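Local atomic coordinates of UPF0270 protein PA3463 (Pseudomonas aeruginosa, PDB entry 1Y0N), a protein that is of unknown function and belongs to the uncharacterised UPF0270 family. Residues A[16-21]-A[63-68]. Sequence-based numbering, arbitrary orientation.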
ATOM      1  N   ASN A  16       5.366  -5.499  -5.240  1.00 38.85           N
ATOM      2  CA  ASN A  16       6.618  -4.747  -5.529  1.00 38.58           C
ATOM      3  C   ASN A  16       6.362  -3.542  -6.342  1.00 36.15           C
ATOM      4  O   ASN A  16       6.918  -2.482  -6.054  1.00 34.63           O
ATOM      5  CB  ASN A  16       7.698  -5.622  -6.203  1.00 40.71           C
ATOM      6  CG  ASN A  16       8.153  -6.752  -5.306  1.00 44.86           C
ATOM      7  OD1 ASN A  16       8.096  -6.633  -4.080  1.00 51.50           O
ATOM      8  ND2 ASN A  16       8.569  -7.885  -5.915  1.00 48.74           N
ATOM      9  N   ASN A  17       5.506  -3.716  -7.355  1.00 35.72           N
ATOM     10  CA  ASN A  17       5.051  -2.648  -8.225  1.00 35.82           C
ATOM     11  C   ASN A  17       4.270  -1.580  -7.421  1.00 34.38           C
ATOM     12  O   ASN A  17       4.473  -0.400  -7.619  1.00 35.29           O
ATOM     13  CB  ASN A  17       4.129  -3.178  -9.370  1.00 37.68           C
ATOM     14  CG  ASN A  17       4.854  -4.096 -10.396  1.00 44.73           C
ATOM     15  OD1 ASN A  17       6.044  -3.957 -10.646  1.00 48.79           O
ATOM     16  ND2 ASN A  17       4.099  -5.024 -10.999  1.00 45.22           N
ATOM     17  N   LEU A  18       3.360  -2.004  -6.548  1.00 33.84           N
ATOM     18  CA  LEU A  18       2.636  -1.044  -5.646  1.00 32.66           C
ATOM     19  C   LEU A  18       3.635  -0.249  -4.740  1.00 31.04           C
ATOM     20  O   LEU A  18       3.468   0.952  -4.530  1.00 30.35           O
ATOM     21  CB  LEU A  18       1.613  -1.797  -4.741  1.00 31.79           C
ATOM     22  CG  LEU A  18       0.411  -2.620  -5.293  1.00 34.46           C
ATOM     23  CD1 LEU A  18      -0.514  -3.108  -4.185  1.00 34.59           C
ATOM     24  CD2 LEU A  18      -0.422  -1.828  -6.214  1.00 34.76           C
ATOM     25  N   LEU A  19       4.650  -0.943  -4.202  1.00 30.83           N
ATOM     26  CA  LEU A  19       5.649  -0.292  -3.333  1.00 31.33           C
ATOM     27  C   LEU A  19       6.449   0.748  -4.094  1.00 30.93           C
ATOM     28  O   LEU A  19       6.622   1.859  -3.627  1.00 32.01           O
ATOM     29  CB  LEU A  19       6.590  -1.331  -2.684  1.00 31.42           C
ATOM     30  CG  LEU A  19       5.962  -2.108  -1.529  1.00 31.24           C
ATOM     31  CD1 LEU A  19       6.786  -3.381  -1.300  1.00 33.89           C
ATOM     32  CD2 LEU A  19       5.908  -1.264  -0.266  1.00 31.78           C
ATOM     33  N   GLU A  20       6.916   0.379  -5.297  1.00 32.10           N
ATOM     34  CA  GLU A  20       7.632   1.285  -6.187  1.00 33.05           C
ATOM     35  C   GLU A  20       6.781   2.477  -6.589  1.00 33.52           C
ATOM     36  O   GLU A  20       7.258   3.628  -6.487  1.00 35.19           O
ATOM     37  CB  GLU A  20       8.215   0.504  -7.401  1.00 34.14           C
ATOM     38  CG  GLU A  20       8.774   1.394  -8.458  1.00 40.91           C
ATOM     39  CD  GLU A  20       9.774   0.687  -9.386  1.00 48.35           C
ATOM     40  OE1 GLU A  20       9.943  -0.584  -9.297  1.00 47.69           O
ATOM     41  OE2 GLU A  20      10.381   1.461 -10.188  1.00 52.37           O
ATOM     42  N   ASP A  21       5.514   2.242  -6.979  1.00 33.18           N
ATOM     43  CA  ASP A  21       4.581   3.358  -7.264  1.00 33.93           C
ATOM     44  C   ASP A  21       4.512   4.314  -6.093  1.00 32.53           C
ATOM     45  O   ASP A  21       4.641   5.522  -6.250  1.00 34.24           O
ATOM     46  CB  ASP A  21       3.153   2.858  -7.570  1.00 34.09           C
ATOM     47  CG  ASP A  21       3.070   2.133  -8.922  1.00 39.03           C
ATOM     48  OD1 ASP A  21       4.046   2.211  -9.687  1.00 37.89           O
ATOM     49  OD2 ASP A  21       2.045   1.459  -9.186  1.00 45.36           O
ATOM     50  N   CYS A  63      -5.454  -1.637  -7.218  1.00 50.37           N
ATOM     51  CA  CYS A  63      -4.891  -1.523  -5.872  1.00 48.57           C
ATOM     52  C   CYS A  63      -4.102  -0.253  -5.774  1.00 46.33           C
ATOM     53  O   CYS A  63      -3.527   0.239  -6.775  1.00 46.72           O
ATOM     54  CB  CYS A  63      -3.915  -2.678  -5.552  1.00 49.36           C
ATOM     55  SG  CYS A  63      -4.660  -4.206  -4.960  1.00 51.42           S
ATOM     56  N   GLN A  64      -4.023   0.262  -4.557  1.00 43.57           N
ATOM     57  CA  GLN A  64      -3.056   1.316  -4.280  1.00 41.94           C
ATOM     58  C   GLN A  64      -2.539   1.300  -2.809  1.00 39.21           C
ATOM     59  O   GLN A  64      -3.293   1.114  -1.879  1.00 36.33           O
ATOM     60  CB  GLN A  64      -3.688   2.685  -4.615  1.00 43.50           C
ATOM     61  CG  GLN A  64      -2.747   3.856  -4.417  1.00 44.05           C
ATOM     62  CD  GLN A  64      -3.198   5.049  -5.167  1.00 47.19           C
ATOM     63  OE1 GLN A  64      -2.784   6.176  -4.885  1.00 46.82           O
ATOM     64  NE2 GLN A  64      -4.065   4.818  -6.149  1.00 45.14           N
ATOM     65  N   LEU A  65      -1.236   1.511  -2.654  1.00 37.65           N
ATOM     66  CA  LEU A  65      -0.633   1.661  -1.357  1.00 37.37           C
ATOM     67  C   LEU A  65      -0.863   3.100  -0.905  1.00 35.33           C
ATOM     68  O   LEU A  65      -0.690   4.013  -1.714  1.00 36.05           O
ATOM     69  CB  LEU A  65       0.866   1.439  -1.439  1.00 36.84           C
ATOM     70  CG  LEU A  65       1.360   0.376  -0.485  1.00 39.07           C
ATOM     71  CD1 LEU A  65       1.876  -0.716  -1.442  1.00 38.49           C
ATOM     72  CD2 LEU A  65       2.483   0.849   0.359  1.00 42.38           C
ATOM     73  N   MET A  66      -1.297   3.274   0.350  1.00 32.69           N
ATOM     74  CA  MET A  66      -1.539   4.604   0.938  1.00 32.33           C
ATOM     75  C   MET A  66      -1.062   4.633   2.403  1.00 30.69           C
ATOM     76  O   MET A  66      -1.115   3.636   3.103  1.00 31.65           O
ATOM     77  CB  MET A  66      -3.060   4.971   0.847  1.00 30.71           C
ATOM     78  CG  MET A  66      -3.568   5.541  -0.586  1.00 36.33           C
ATOM     79  SD  MET A  66      -5.239   6.142  -0.455  1.00 34.43           S
ATOM     80  CE  MET A  66      -4.718   7.783   0.038  1.00 36.86           C
ATOM     81  N   LEU A  67      -0.621   5.785   2.872  1.00 30.23           N
ATOM     82  CA  LEU A  67      -0.409   5.993   4.308  1.00 30.34           C
ATOM     83  C   LEU A  67      -1.788   5.945   5.011  1.00 29.86           C
ATOM     84  O   LEU A  67      -2.756   6.525   4.536  1.00 29.53           O
ATOM     85  CB  LEU A  67       0.235   7.368   4.592  1.00 30.30           C
ATOM     86  CG  LEU A  67       1.714   7.581   4.216  1.00 31.55           C
ATOM     87  CD1 LEU A  67       2.197   9.038   4.457  1.00 39.09           C
ATOM     88  CD2 LEU A  67       2.553   6.590   5.007  1.00 36.45           C
ATOM     89  N   ARG A  68      -1.876   5.175   6.063  1.00 29.08           N
ATOM     90  CA  ARG A  68      -3.102   5.112   6.925  1.00 30.16           C
ATOM     91  C   ARG A  68      -3.629   6.522   7.224  1.00 29.49           C
ATOM     92  O   ARG A  68      -4.822   6.718   7.253  1.00 29.83           O
ATOM     93  CB  ARG A  68      -2.769   4.416   8.258  1.00 29.18           C
ATOM     94  CG  ARG A  68      -4.027   4.263   9.188  1.00 31.33           C
ATOM     95  CD  ARG A  68      -3.632   3.604  10.553  1.00 32.70           C
ATOM     96  NE  ARG A  68      -3.365   2.195  10.310  1.00 33.17           N
ATOM     97  CZ  ARG A  68      -4.294   1.260  10.181  1.00 34.67           C
ATOM     98  NH1 ARG A  68      -5.597   1.518  10.368  1.00 31.10           N
ATOM     99  NH2 ARG A  68      -3.911   0.053   9.848  1.00 32.30           N
TER
HETATM  100  O   HOH W   1       0.775   1.951  -4.676  1.00 30.79           O
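Helix-on-sheet packing, made by leucines and completed by a water bridge, joins L18 and L19 of helix 12-24 to C63 and L65 of strand 63-67, an outermost strand of the three-stranded antiparallel sheet in this small alpha-beta fold. The axes of the two short segments approach to 7.7 Å, with 47° between their N-to-C directions, and the backbones come nearest at L18 and L65, whose CA atoms are 6.0 Å apart.

L18 spans two strand positions with different parts of its side chain. With CG beside its backbone N and anti to its carbonyl carbon (chi1 -61°), its branched end extends to C63, where both methyls, CD1 and CD2, rest on C63 CB, CD2 at 3.7 Å. The root of the same side chain is met by L65: methyl CD1 of L65 presses against L18 CB at 3.5 Å, a tight carbon-carbon contact, and lies close to the helix backbone. The chi1 of L65, -125°, lies away from the staggered positions, which may reflect crowding against L18 or an uncertain fit of the side chain. Its second methyl, CD2, reaches L19 CD2 at 4.1 Å, the two side chains crossing at a slant.

L19 carries the apolar layer onward to A43 and L47 of helix 36-48, whereas L65 also touches I54 of the neighbouring strand and F22, about one turn beyond L18 in helix 12-24. Strand 63-67 is thus joined to helix 12-24, which in turn packs on helix 36-48 through L19. Q64 and M66 make backbone hydrogen bonds to L55 and V53 of strand 52-56, whereas the intervening L65 N turns to the helix. No direct hydrogen bond joins the segments; one water donates to L18 O at 2.9 Å and accepts from L65 N at 2.9 Å.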